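Local coordinates for probable AP endonuclease (African swine fever virus, PDB 6KI3), which cleaves DNA on the 5' side of abasic sites with the help of three zinc ions and also proofreads 3' ends, serving viral DNA repair, at residues A[49-54]-A[106-111]; A[89-94]-A[122-127]; A[100-105]-A[117-122]; A[131-136]-A[144-149]. One frame throughout, in Å; residues are numbered along the deposited sequence.

Interaction 1 (A[49-54]-A[106-111]); sequences VFIAGP and LLICKE. With nucleotides of chain C.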
# COMPACT_ATOMS: atom_id res chain seq x y z
N VAL A 49 -2.20 8.46 0.71
CA VAL A 49 -3.12 9.44 0.15
C VAL A 49 -3.11 9.34 -1.37
O VAL A 49 -2.18 8.80 -1.97
CB VAL A 49 -2.77 10.89 0.57
CG1 VAL A 49 -3.03 11.10 2.05
CG2 VAL A 49 -1.32 11.21 0.22
N PHE A 50 -4.17 9.86 -1.98
CA PHE A 50 -4.21 10.10 -3.42
C PHE A 50 -3.87 11.57 -3.66
O PHE A 50 -4.58 12.46 -3.18
CB PHE A 50 -5.59 9.80 -4.00
CG PHE A 50 -5.92 8.34 -4.09
CD1 PHE A 50 -5.27 7.52 -5.00
CD2 PHE A 50 -6.90 7.78 -3.28
CE1 PHE A 50 -5.58 6.17 -5.09
CE2 PHE A 50 -7.21 6.44 -3.36
CZ PHE A 50 -6.55 5.63 -4.27
N ILE A 51 -2.78 11.82 -4.39
CA ILE A 51 -2.51 13.18 -4.85
C ILE A 51 -3.12 13.43 -6.22
O ILE A 51 -3.12 14.59 -6.68
CB ILE A 51 -1.00 13.48 -4.90
CG1 ILE A 51 -0.31 12.62 -5.96
CG2 ILE A 51 -0.37 13.26 -3.53
CD1 ILE A 51 1.19 12.85 -6.05
N ALA A 52 -3.64 12.40 -6.88
CA ALA A 52 -4.28 12.54 -8.18
C ALA A 52 -5.34 11.46 -8.31
O ALA A 52 -5.28 10.41 -7.67
CB ALA A 52 -3.27 12.45 -9.32
N GLY A 53 -6.33 11.73 -9.16
CA GLY A 53 -7.38 10.77 -9.45
C GLY A 53 -8.35 10.52 -8.31
O GLY A 53 -8.93 11.46 -7.78
N PRO A 54 -8.53 9.24 -7.93
CA PRO A 54 -7.85 8.09 -8.53
C PRO A 54 -8.51 7.56 -9.80
O PRO A 54 -8.00 6.62 -10.40
CB PRO A 54 -7.94 7.04 -7.42
CG PRO A 54 -9.23 7.35 -6.74
CD PRO A 54 -9.38 8.85 -6.79
N LEU A 106 5.29 11.45 -9.80
CA LEU A 106 6.59 11.17 -9.21
C LEU A 106 7.34 12.46 -8.89
O LEU A 106 7.97 12.58 -7.84
CB LEU A 106 7.42 10.29 -10.15
CG LEU A 106 6.88 8.87 -10.37
CD1 LEU A 106 7.68 8.17 -11.46
CD2 LEU A 106 6.92 8.07 -9.08
N LEU A 107 7.27 13.44 -9.79
CA LEU A 107 7.89 14.74 -9.52
C LEU A 107 7.20 15.43 -8.35
O LEU A 107 7.86 16.03 -7.49
CB LEU A 107 7.84 15.62 -10.77
N ILE A 108 5.87 15.35 -8.29
CA ILE A 108 5.13 15.97 -7.19
C ILE A 108 5.47 15.30 -5.87
O ILE A 108 5.56 15.96 -4.82
CB ILE A 108 3.61 15.92 -7.48
CG1 ILE A 108 3.26 16.84 -8.65
CG2 ILE A 108 2.81 16.31 -6.25
CD1 ILE A 108 1.84 16.68 -9.15
N CYS A 109 5.67 13.98 -5.89
CA CYS A 109 5.99 13.26 -4.65
C CYS A 109 7.28 13.77 -4.03
O CYS A 109 7.37 13.93 -2.81
CB CYS A 109 6.08 11.76 -4.93
SG CYS A 109 4.49 10.95 -5.24
N LYS A 110 8.30 14.03 -4.86
CA LYS A 110 9.56 14.53 -4.32
C LYS A 110 9.43 15.96 -3.82
O LYS A 110 10.13 16.35 -2.88
CB LYS A 110 10.67 14.44 -5.38
CG LYS A 110 12.06 14.70 -4.82
CD LYS A 110 12.82 15.73 -5.65
CE LYS A 110 13.30 15.14 -6.96
NZ LYS A 110 13.94 16.16 -7.84
N GLU A 111 8.54 16.75 -4.42
CA GLU A 111 8.36 18.13 -3.98
C GLU A 111 7.79 18.19 -2.56
O GLU A 111 8.13 19.09 -1.79
CB GLU A 111 7.44 18.87 -4.95
CG GLU A 111 8.17 19.58 -6.08
P DC C 2 -11.16 3.44 -3.08
OP1 DC C 2 -12.50 3.25 -2.49
OP2 DC C 2 -10.70 2.57 -4.19
O5' DC C 2 -11.03 4.95 -3.58
C5' DC C 2 -11.46 6.01 -2.74
C4' DC C 2 -10.99 7.35 -3.30
O4' DC C 2 -11.64 7.60 -4.57
C3' DC C 2 -11.30 8.56 -2.43
O3' DC C 2 -10.27 9.52 -2.58
C2' DC C 2 -12.63 9.04 -3.00
C1' DC C 2 -12.47 8.74 -4.48
N1 DC C 2 -13.75 8.44 -5.18
C2 DC C 2 -13.95 8.87 -6.49
O2 DC C 2 -13.05 9.51 -7.06
N3 DC C 2 -15.12 8.58 -7.11
C4 DC C 2 -16.06 7.89 -6.47
N4 DC C 2 -17.20 7.62 -7.12
C5 DC C 2 -15.88 7.43 -5.13
C6 DC C 2 -14.72 7.73 -4.53
O5' 3DR C 1 -7.27 -0.41 -2.53
P 3DR C 1 -6.67 -1.52 -3.52
OP1 3DR C 1 -5.87 -0.71 -4.52
OP2 3DR C 1 -5.85 -2.39 -2.61
OP3 3DR C 1 -7.88 -2.18 -4.12
C2' 3DR C 1 -7.85 3.75 -1.17
C5' 3DR C 1 -7.77 0.84 -3.01
C4' 3DR C 1 -8.50 1.54 -1.88
O4' 3DR C 1 -7.72 1.43 -0.69
C1' 3DR C 1 -7.49 2.72 -0.11
C3' 3DR C 1 -8.73 3.01 -2.16
O3' 3DR C 1 -10.09 3.33 -1.89
P DG C 3 -10.22 10.83 -1.66
OP1 DG C 3 -8.84 10.94 -1.13
OP2 DG C 3 -11.37 10.82 -0.73
O5' DG C 3 -10.43 12.02 -2.71
C5' DG C 3 -9.68 12.02 -3.91
C4' DG C 3 -10.21 13.07 -4.87
O4' DG C 3 -11.37 12.56 -5.57
C3' DG C 3 -10.64 14.38 -4.22
O3' DG C 3 -10.24 15.46 -5.05
C2' DG C 3 -12.16 14.25 -4.18
C1' DG C 3 -12.43 13.48 -5.46
N9 DG C 3 -13.69 12.73 -5.44
C8 DG C 3 -14.24 12.06 -4.37
N7 DG C 3 -15.37 11.48 -4.65
C5 DG C 3 -15.58 11.78 -5.99
C6 DG C 3 -16.65 11.41 -6.85
O6 DG C 3 -17.65 10.73 -6.59
N1 DG C 3 -16.47 11.93 -8.14
C2 DG C 3 -15.40 12.69 -8.54
N2 DG C 3 -15.41 13.09 -9.82
N3 DG C 3 -14.40 13.04 -7.75
C4 DG C 3 -14.55 12.55 -6.49

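Interaction 2 (A[89-94]-A[122-127]); sequences VPWSRR and GAVEPE. With nucleotides of chain D.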
# COMPACT_ATOMS: atom_id res chain seq x y z
N VAL A 89 -1.47 2.85 -15.94
CA VAL A 89 -1.08 1.57 -16.52
C VAL A 89 0.00 1.82 -17.56
O VAL A 89 -0.32 2.08 -18.73
CB VAL A 89 -2.29 0.84 -17.12
CG1 VAL A 89 -1.94 -0.61 -17.43
CG2 VAL A 89 -3.48 0.92 -16.18
N PRO A 90 1.29 1.77 -17.19
CA PRO A 90 2.34 2.16 -18.13
C PRO A 90 2.52 1.20 -19.29
O PRO A 90 3.16 1.56 -20.28
CB PRO A 90 3.61 2.21 -17.26
CG PRO A 90 3.12 2.14 -15.84
CD PRO A 90 1.83 1.39 -15.87
N TRP A 91 1.98 -0.01 -19.21
CA TRP A 91 2.12 -1.02 -20.25
C TRP A 91 0.88 -1.12 -21.14
O TRP A 91 0.79 -2.06 -21.94
CB TRP A 91 2.44 -2.38 -19.64
CG TRP A 91 1.64 -2.67 -18.40
CD1 TRP A 91 0.40 -3.23 -18.34
CD2 TRP A 91 2.04 -2.42 -17.05
NE1 TRP A 91 -0.00 -3.34 -17.03
CE2 TRP A 91 0.99 -2.85 -16.22
CE3 TRP A 91 3.18 -1.87 -16.46
CZ2 TRP A 91 1.04 -2.75 -14.83
CZ3 TRP A 91 3.23 -1.77 -15.08
CH2 TRP A 91 2.17 -2.20 -14.28
N SER A 92 -0.06 -0.19 -21.02
CA SER A 92 -1.22 -0.20 -21.89
C SER A 92 -0.82 0.18 -23.31
O SER A 92 0.29 0.67 -23.57
CB SER A 92 -2.30 0.75 -21.36
OG SER A 92 -1.80 2.07 -21.20
N ARG A 93 -1.73 -0.07 -24.26
CA ARG A 93 -1.47 0.21 -25.66
C ARG A 93 -1.20 1.69 -25.88
O ARG A 93 -0.06 2.09 -26.13
CB ARG A 93 -2.65 -0.25 -26.53
N ARG A 94 -2.24 2.51 -25.79
CA ARG A 94 -2.09 3.96 -25.87
C ARG A 94 -1.72 4.46 -24.48
O ARG A 94 -2.57 4.86 -23.68
CB ARG A 94 -3.38 4.61 -26.37
N GLY A 122 -0.35 -5.39 -13.66
CA GLY A 122 -1.35 -5.94 -14.55
C GLY A 122 -1.28 -7.45 -14.63
O GLY A 122 -0.32 -8.08 -14.19
N ALA A 123 -2.33 -8.04 -15.20
CA ALA A 123 -2.36 -9.48 -15.41
C ALA A 123 -1.67 -9.83 -16.72
O ALA A 123 -2.22 -10.56 -17.55
CB ALA A 123 -3.81 -9.98 -15.41
N VAL A 124 -0.45 -9.32 -16.90
CA VAL A 124 0.29 -9.49 -18.14
C VAL A 124 1.64 -10.13 -17.85
O VAL A 124 1.98 -10.38 -16.68
CB VAL A 124 0.46 -8.16 -18.89
CG1 VAL A 124 -0.89 -7.57 -19.25
CG2 VAL A 124 1.26 -7.18 -18.04
N GLU A 125 2.41 -10.40 -18.90
CA GLU A 125 3.70 -11.04 -18.74
C GLU A 125 4.71 -10.06 -18.12
O GLU A 125 4.59 -8.85 -18.28
CB GLU A 125 4.22 -11.53 -20.09
N PRO A 126 5.71 -10.58 -17.40
CA PRO A 126 6.71 -9.68 -16.80
C PRO A 126 7.51 -8.90 -17.82
O PRO A 126 8.01 -7.82 -17.50
CB PRO A 126 7.61 -10.64 -16.00
CG PRO A 126 6.79 -11.88 -15.81
CD PRO A 126 5.94 -11.99 -17.04
N GLU A 127 7.64 -9.42 -19.04
CA GLU A 127 8.34 -8.68 -20.09
C GLU A 127 7.61 -7.38 -20.42
O GLU A 127 8.22 -6.31 -20.51
CB GLU A 127 8.50 -9.55 -21.33
P DG D 10 -8.81 4.46 -20.31
OP1 DG D 10 -8.32 3.57 -21.39
OP2 DG D 10 -10.26 4.53 -20.01
O5' DG D 10 -8.05 4.09 -18.95
C5' DG D 10 -6.63 3.95 -18.95
C4' DG D 10 -6.22 2.62 -18.34
O4' DG D 10 -6.73 2.52 -16.99
C3' DG D 10 -6.73 1.38 -19.07
O3' DG D 10 -5.79 0.33 -18.94
C2' DG D 10 -8.03 1.07 -18.32
C1' DG D 10 -7.69 1.49 -16.90
N9 DG D 10 -8.83 2.00 -16.15
C8 DG D 10 -9.72 2.96 -16.55
N7 DG D 10 -10.64 3.22 -15.66
C5 DG D 10 -10.35 2.38 -14.60
C6 DG D 10 -11.00 2.21 -13.36
O6 DG D 10 -12.00 2.80 -12.93
N1 DG D 10 -10.37 1.25 -12.57
C2 DG D 10 -9.26 0.53 -12.95
N2 DG D 10 -8.79 -0.36 -12.05
N3 DG D 10 -8.64 0.68 -14.11
C4 DG D 10 -9.23 1.62 -14.89

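Interaction 3 (A[100-105]-A[117-122]); sequences HFIQQE and LVLHLG. With ZN (zinc ion), chain K.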
# COMPACT_ATOMS: atom_id res chain seq x y z
N HIS A 100 3.25 9.78 -19.09
CA HIS A 100 3.57 11.17 -18.78
C HIS A 100 2.88 11.63 -17.51
O HIS A 100 3.45 12.40 -16.73
CB HIS A 100 3.19 12.07 -19.96
CG HIS A 100 3.39 13.52 -19.67
ND1 HIS A 100 2.37 14.33 -19.21
CD2 HIS A 100 4.48 14.31 -19.77
CE1 HIS A 100 2.83 15.56 -19.04
NE2 HIS A 100 4.11 15.58 -19.38
N PHE A 101 1.65 11.17 -17.28
CA PHE A 101 0.93 11.54 -16.06
C PHE A 101 1.61 10.97 -14.82
O PHE A 101 1.70 11.65 -13.79
CB PHE A 101 -0.52 11.08 -16.14
CG PHE A 101 -1.38 11.59 -15.02
CD1 PHE A 101 -1.91 12.86 -15.07
CD2 PHE A 101 -1.64 10.79 -13.91
CE1 PHE A 101 -2.70 13.34 -14.03
CE2 PHE A 101 -2.43 11.26 -12.88
CZ PHE A 101 -2.96 12.54 -12.94
N ILE A 102 2.10 9.73 -14.90
CA ILE A 102 2.86 9.15 -13.81
C ILE A 102 4.12 9.97 -13.54
O ILE A 102 4.55 10.10 -12.39
CB ILE A 102 3.20 7.68 -14.11
CG1 ILE A 102 1.92 6.86 -14.31
CG2 ILE A 102 4.06 7.07 -13.01
CD1 ILE A 102 2.17 5.43 -14.70
N GLN A 103 4.71 10.54 -14.59
CA GLN A 103 5.90 11.35 -14.42
C GLN A 103 5.62 12.61 -13.60
O GLN A 103 6.48 13.05 -12.83
CB GLN A 103 6.49 11.73 -15.78
CG GLN A 103 7.95 12.15 -15.72
CD GLN A 103 8.85 11.03 -15.22
OE1 GLN A 103 8.62 9.86 -15.51
NE2 GLN A 103 9.88 11.40 -14.48
N GLN A 104 4.42 13.15 -13.74
CA GLN A 104 3.99 14.29 -12.97
C GLN A 104 3.85 13.97 -11.50
O GLN A 104 4.30 14.69 -10.68
CB GLN A 104 2.68 14.85 -13.50
CG GLN A 104 2.65 15.06 -14.98
CD GLN A 104 1.35 15.61 -15.48
OE1 GLN A 104 0.83 15.15 -16.49
NE2 GLN A 104 0.81 16.61 -14.80
N GLU A 105 3.24 12.84 -11.20
CA GLU A 105 3.04 12.39 -9.82
C GLU A 105 4.37 12.14 -9.13
O GLU A 105 4.58 12.57 -7.99
CB GLU A 105 2.17 11.14 -9.80
CG GLU A 105 0.70 11.38 -10.09
CD GLU A 105 -0.08 10.09 -10.24
OE1 GLU A 105 0.11 9.39 -11.26
OE2 GLU A 105 -0.88 9.77 -9.33
N LEU A 117 5.26 5.91 -4.78
CA LEU A 117 4.02 5.89 -5.54
C LEU A 117 3.65 4.44 -5.84
O LEU A 117 4.46 3.69 -6.40
CB LEU A 117 4.16 6.68 -6.85
CG LEU A 117 2.87 6.87 -7.66
CD1 LEU A 117 1.93 7.84 -6.97
CD2 LEU A 117 3.19 7.33 -9.08
N VAL A 118 2.44 4.05 -5.47
CA VAL A 118 1.96 2.69 -5.66
C VAL A 118 1.29 2.58 -7.02
O VAL A 118 0.36 3.34 -7.33
CB VAL A 118 1.00 2.27 -4.54
CG1 VAL A 118 0.52 0.84 -4.76
CG2 VAL A 118 1.67 2.41 -3.18
N LEU A 119 1.74 1.63 -7.84
CA LEU A 119 1.11 1.30 -9.10
C LEU A 119 0.65 -0.15 -9.07
O LEU A 119 1.29 -1.01 -8.45
CB LEU A 119 2.06 1.53 -10.29
CG LEU A 119 2.56 2.96 -10.51
CD1 LEU A 119 3.30 3.07 -11.83
CD2 LEU A 119 1.40 3.95 -10.44
N HIS A 120 -0.46 -0.43 -9.74
CA HIS A 120 -1.05 -1.76 -9.76
C HIS A 120 -0.44 -2.59 -10.87
O HIS A 120 -0.43 -2.17 -12.04
CB HIS A 120 -2.56 -1.68 -9.92
CG HIS A 120 -3.28 -1.26 -8.68
ND1 HIS A 120 -4.65 -1.16 -8.61
CD2 HIS A 120 -2.82 -0.92 -7.45
CE1 HIS A 120 -5.00 -0.77 -7.39
NE2 HIS A 120 -3.90 -0.63 -6.67
N LEU A 121 0.06 -3.77 -10.52
CA LEU A 121 0.54 -4.71 -11.52
C LEU A 121 -0.62 -5.21 -12.37
O LEU A 121 -1.73 -5.41 -11.88
CB LEU A 121 1.24 -5.89 -10.85
CG LEU A 121 2.62 -5.63 -10.24
CD1 LEU A 121 3.08 -6.84 -9.45
CD2 LEU A 121 3.62 -5.28 -11.33
N GLY A 122 -0.35 -5.39 -13.66
CA GLY A 122 -1.35 -5.94 -14.55
C GLY A 122 -1.28 -7.45 -14.63
O GLY A 122 -0.32 -8.08 -14.19
ZN ZN K . -3.87 -0.39 -4.55

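Interaction 4 (A[131-136]-A[144-149]); sequences EGLKKI and IYLETP. With ZN (zinc ion), chain K; ZN (zinc ion), chain J; nucleotides of chain C.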
# COMPACT_ATOMS: atom_id res chain seq x y z
N GLU A 131 8.77 -3.47 -19.69
CA GLU A 131 8.77 -2.57 -20.84
C GLU A 131 8.11 -1.24 -20.50
O GLU A 131 8.69 -0.17 -20.70
CB GLU A 131 8.07 -3.23 -22.03
CG GLU A 131 7.85 -2.29 -23.20
CD GLU A 131 7.15 -2.97 -24.37
OE1 GLU A 131 7.75 -3.86 -25.00
OE2 GLU A 131 5.98 -2.62 -24.66
N GLY A 132 6.88 -1.30 -19.97
CA GLY A 132 6.21 -0.08 -19.56
C GLY A 132 6.94 0.66 -18.45
O GLY A 132 6.91 1.89 -18.39
N LEU A 133 7.61 -0.08 -17.57
CA LEU A 133 8.38 0.55 -16.50
C LEU A 133 9.57 1.32 -17.06
O LEU A 133 9.91 2.40 -16.56
CB LEU A 133 8.85 -0.50 -15.49
CG LEU A 133 7.81 -1.00 -14.49
CD1 LEU A 133 8.44 -1.99 -13.52
CD2 LEU A 133 7.18 0.17 -13.74
N LYS A 134 10.23 0.77 -18.09
CA LYS A 134 11.38 1.44 -18.67
C LYS A 134 11.02 2.79 -19.28
O LYS A 134 11.90 3.65 -19.42
CB LYS A 134 12.03 0.55 -19.73
N LYS A 135 9.76 3.01 -19.63
CA LYS A 135 9.31 4.28 -20.18
C LYS A 135 9.28 5.40 -19.15
O LYS A 135 8.83 6.50 -19.48
CB LYS A 135 7.92 4.14 -20.81
CG LYS A 135 7.76 2.98 -21.78
CD LYS A 135 6.36 3.00 -22.39
CE LYS A 135 5.97 1.64 -22.95
NZ LYS A 135 6.91 1.17 -24.00
N ILE A 136 9.72 5.15 -17.92
CA ILE A 136 9.60 6.10 -16.82
C ILE A 136 10.99 6.50 -16.36
O ILE A 136 11.80 5.63 -15.98
CB ILE A 136 8.79 5.51 -15.66
CG1 ILE A 136 7.36 5.19 -16.11
CG2 ILE A 136 8.78 6.47 -14.49
CD1 ILE A 136 6.50 4.58 -15.02
N ILE A 144 8.84 3.54 -6.84
CA ILE A 144 7.62 2.99 -7.43
C ILE A 144 7.37 1.63 -6.78
O ILE A 144 8.15 0.69 -6.97
CB ILE A 144 7.73 2.87 -8.95
CG1 ILE A 144 7.96 4.25 -9.58
CG2 ILE A 144 6.48 2.23 -9.52
CD1 ILE A 144 7.98 4.23 -11.10
N TYR A 145 6.29 1.53 -6.01
CA TYR A 145 5.92 0.28 -5.34
C TYR A 145 4.91 -0.46 -6.21
O TYR A 145 3.78 0.01 -6.39
CB TYR A 145 5.35 0.56 -3.95
CG TYR A 145 6.38 0.97 -2.93
CD1 TYR A 145 7.14 0.02 -2.26
CD2 TYR A 145 6.59 2.31 -2.62
CE1 TYR A 145 8.08 0.38 -1.32
CE2 TYR A 145 7.53 2.68 -1.68
CZ TYR A 145 8.28 1.72 -1.03
OH TYR A 145 9.21 2.09 -0.10
N LEU A 146 5.32 -1.61 -6.74
CA LEU A 146 4.42 -2.43 -7.54
C LEU A 146 3.57 -3.29 -6.61
O LEU A 146 4.10 -4.09 -5.83
CB LEU A 146 5.22 -3.30 -8.51
CG LEU A 146 6.13 -2.54 -9.48
CD1 LEU A 146 6.80 -3.50 -10.45
CD2 LEU A 146 5.34 -1.48 -10.23
N GLU A 147 2.25 -3.13 -6.70
CA GLU A 147 1.33 -3.79 -5.78
C GLU A 147 0.89 -5.14 -6.34
O GLU A 147 0.65 -5.28 -7.54
CB GLU A 147 0.11 -2.91 -5.51
CG GLU A 147 -0.86 -3.51 -4.50
CD GLU A 147 -2.00 -2.57 -4.15
OE1 GLU A 147 -2.91 -2.99 -3.41
OE2 GLU A 147 -1.99 -1.41 -4.62
N THR A 148 0.79 -6.12 -5.45
CA THR A 148 0.25 -7.43 -5.81
C THR A 148 -1.20 -7.27 -6.25
O THR A 148 -2.03 -6.79 -5.46
CB THR A 148 0.34 -8.39 -4.63
OG1 THR A 148 -0.34 -7.83 -3.50
CG2 THR A 148 1.80 -8.64 -4.26
N PRO A 149 -1.55 -7.65 -7.48
CA PRO A 149 -2.93 -7.47 -7.94
C PRO A 149 -3.84 -8.63 -7.56
O PRO A 149 -3.44 -9.52 -6.80
CB PRO A 149 -2.78 -7.36 -9.46
CG PRO A 149 -1.60 -8.24 -9.75
CD PRO A 149 -0.67 -8.12 -8.56
ZN ZN K . -3.87 -0.39 -4.55
ZN ZN J . -3.93 -2.02 -1.80
O5' 3DR C 1 -7.27 -0.41 -2.53
P 3DR C 1 -6.67 -1.52 -3.52
OP1 3DR C 1 -5.87 -0.71 -4.52
OP2 3DR C 1 -5.85 -2.39 -2.61
OP3 3DR C 1 -7.88 -2.18 -4.12
C2' 3DR C 1 -7.85 3.75 -1.17
C5' 3DR C 1 -7.77 0.84 -3.01
C4' 3DR C 1 -8.50 1.54 -1.88
O4' 3DR C 1 -7.72 1.43 -0.69
C1' 3DR C 1 -7.49 2.72 -0.11
C3' 3DR C 1 -8.73 3.01 -2.16
O3' 3DR C 1 -10.09 3.33 -1.89

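Interaction 1 (A[49-54]-A[106-111])
Ile-51 and helix 106-111 meet through apolar side chains. The CD1 methyl of Ile-51 touches two residues of the helix at once, 3.8 Å from Ile-108 CG2 and 3.9 Å from Cys-109 SG. Main chain flanks the CG1 branch of Ile-51 on both sides (chi1 66°), and the fully stretched chi2 carries CD1 out to the helix surface. The two isoleucine side chains run past one another, pointing opposite ways, while the sulfur of Cys-109 also packs on Ala-82 of strand 79-83. This is layering of a TIM barrel: Ile-51 lies in the loop after strand 46-49, and helix 96-112 lies against it from outside. On the DNA side, the same loop touches the backbone sugars of chain C. Phe-50 CE2 approaches C2' of the abasic-site analogue 3DR1 of chain C to 3.5 Å. Pro-54, which follows a cis peptide bond, lays its CB 3.4 Å above one face of the Phe-50 ring, toward the rim. Pro-54 CG comes within 3.3 Å of O4' of DC2 of chain C, and the carbonyl O of Gly-53 lies 3.5 Å from O4' of DG3 of chain C. The rings of His-83 and Phe-10 meet that of Phe-50 as well.

Interaction 2 (A[89-94]-A[122-127])
Trp-91 holds the third position of a type I turn from Val-89 to Ser-92 and faces Gly-122 and Val-124, whose backbone bends through an inverse gamma turn centred on Ala-123. The indole leans against the peptide of Gly-122 obliquely, with CZ2 3.2 Å from the backbone N of Gly-122 and NE1 3.8 Å from its CA. A chi1 of 42° tucks Trp-91 CG in over its own main chain and swings the ring toward the 122-124 turn. The CG2 methyl of Val-124 lies over one face of the indole, 4.1 Å from CD1 of Trp-91. The opposite face takes Val-89 CG1, 3.3 Å above the plane, and Pro-90 CD, both offset toward the rim. Two donors of Ser-92 grip the carbonyl O of Val-89: its backbone N and, at 2.9 Å, its OG, and so the turn is fastened twice. Val-89 also puts CG2 3.6 Å from O3' of DG10 of chain D, at the DNA surface. The loop following strand 79-83 thus rests on the one following strand 116-120; Ile-129 of helix 126-134 packs on both Trp-91 and Val-124, and Pro-90 reaches Thr-99 and Ile-102 of helix 96-112.

Interaction 3 (A[100-105]-A[117-122])
Ile-102 and Glu-105 of helix 100-105 pack on Leu-117 and Leu-119 inside the beta-alpha-beta unit made by strand 79-83, helix 96-112 and strand 116-120. The helix runs nearly antiparallel to strand 117-120, at 155° with the axes 10.6 Å apart, as expected of a helix returning along a TIM barrel. Ile-102 uses both branches: its extended CG1 arm meets Leu-119 tip to tip, CD1 to CD1 at 3.9 Å, while CG2 touches Leu-117 CD2 at 4.0 Å, the two side chains crossing at a slant. In Leu-117, CG is anti to the backbone N (chi1 -173°), and this carries CD2 into the notch between Ile-102 CG2 and Glu-105 CB. Glu-105 crosses Leu-117 at about a right angle, its extended chain bringing OE2 to 4.1 Å from Leu-117 CD1. That buried oxygen has no polar partner in the model, and OE1 lies close to Asp-88 OD2, surroundings that would probably raise the acid's pKa. Next along the strand from Leu-119, His-120 turns to the inside of the barrel, where its NE2 binds a zinc ion, shared with His-83 and Glu-147, at 2.1 Å.

Interaction 4 (A[131-136]-A[144-149])
Leu-133 and Ile-136 meet Leu-146 and Ile-144 purely through methyl ends, while the next residue of the same strand, Glu-147, bridges two zinc ions. Both apolar pairs come tip to tip. Leu-133 CD1 faces Leu-146 CD1 at 3.8 Å, and CG2 of Ile-136 faces CD1 of Ile-144 at 4.1 Å. Ile-144 reaches out with its long CG1 arm, but Ile-136 offers its short CG2 branch. Ile-136 arrives there as the chain leaves the end of helix 126-134, where its backbone N still bonds to the carbonyl O of Leu-133. The layer belongs to the beta-alpha-beta unit of strand 116-120, helix 126-134 and strand 143-147, and Ile-136 also lies on Ile-102 and Leu-106 of the preceding helix.

Alternation along the strand sends Glu-147 to the barrel interior. A chi1 of -177° points its side chain straight away from its own N, and the rest is extended, which places one carboxylate oxygen on each metal: OE2 2.1 Å from the zinc ion of chain K, OE1 2.1 Å from that of chain J. His-83 and His-120 complete the protein ligands of the first; Asp-184, His-223 and Glu-276 those of the second. The phosphate of 3DR1 of chain C spans the same pair, OP1 bound to zinc K at 2.0 Å and OP2 to zinc J at 2.1 Å. It is a terminal 5'-phosphate, as incision on the 5' side of an abasic site would leave; the two zinc ions would be expected to withdraw charge from it, and probably polarise the phosphodiester in the same way before cleavage.

From the N terminus, interaction 1 closes a loop from the end of strand 46-49, past strand 79-83, to helix 96-112. Before it closes, 89-94 and 100-105 have already opened the loops of interactions 2 and 3, so interaction 1 crosses both. Interaction 3 closes on strand 116-120 and is nested within interaction 2, which ends just beyond it and shares Gly-122. Interaction 4 follows in series, a short loop from helix 126-134 to strand 143-147. Interactions 3 and 4 sit on neighbouring parallel strands and meet at one zinc ion; Leu-106 of interaction 1 and Pro-90 of interaction 2 both pack on Ile-136 of interaction 4, tying successive barrel units together.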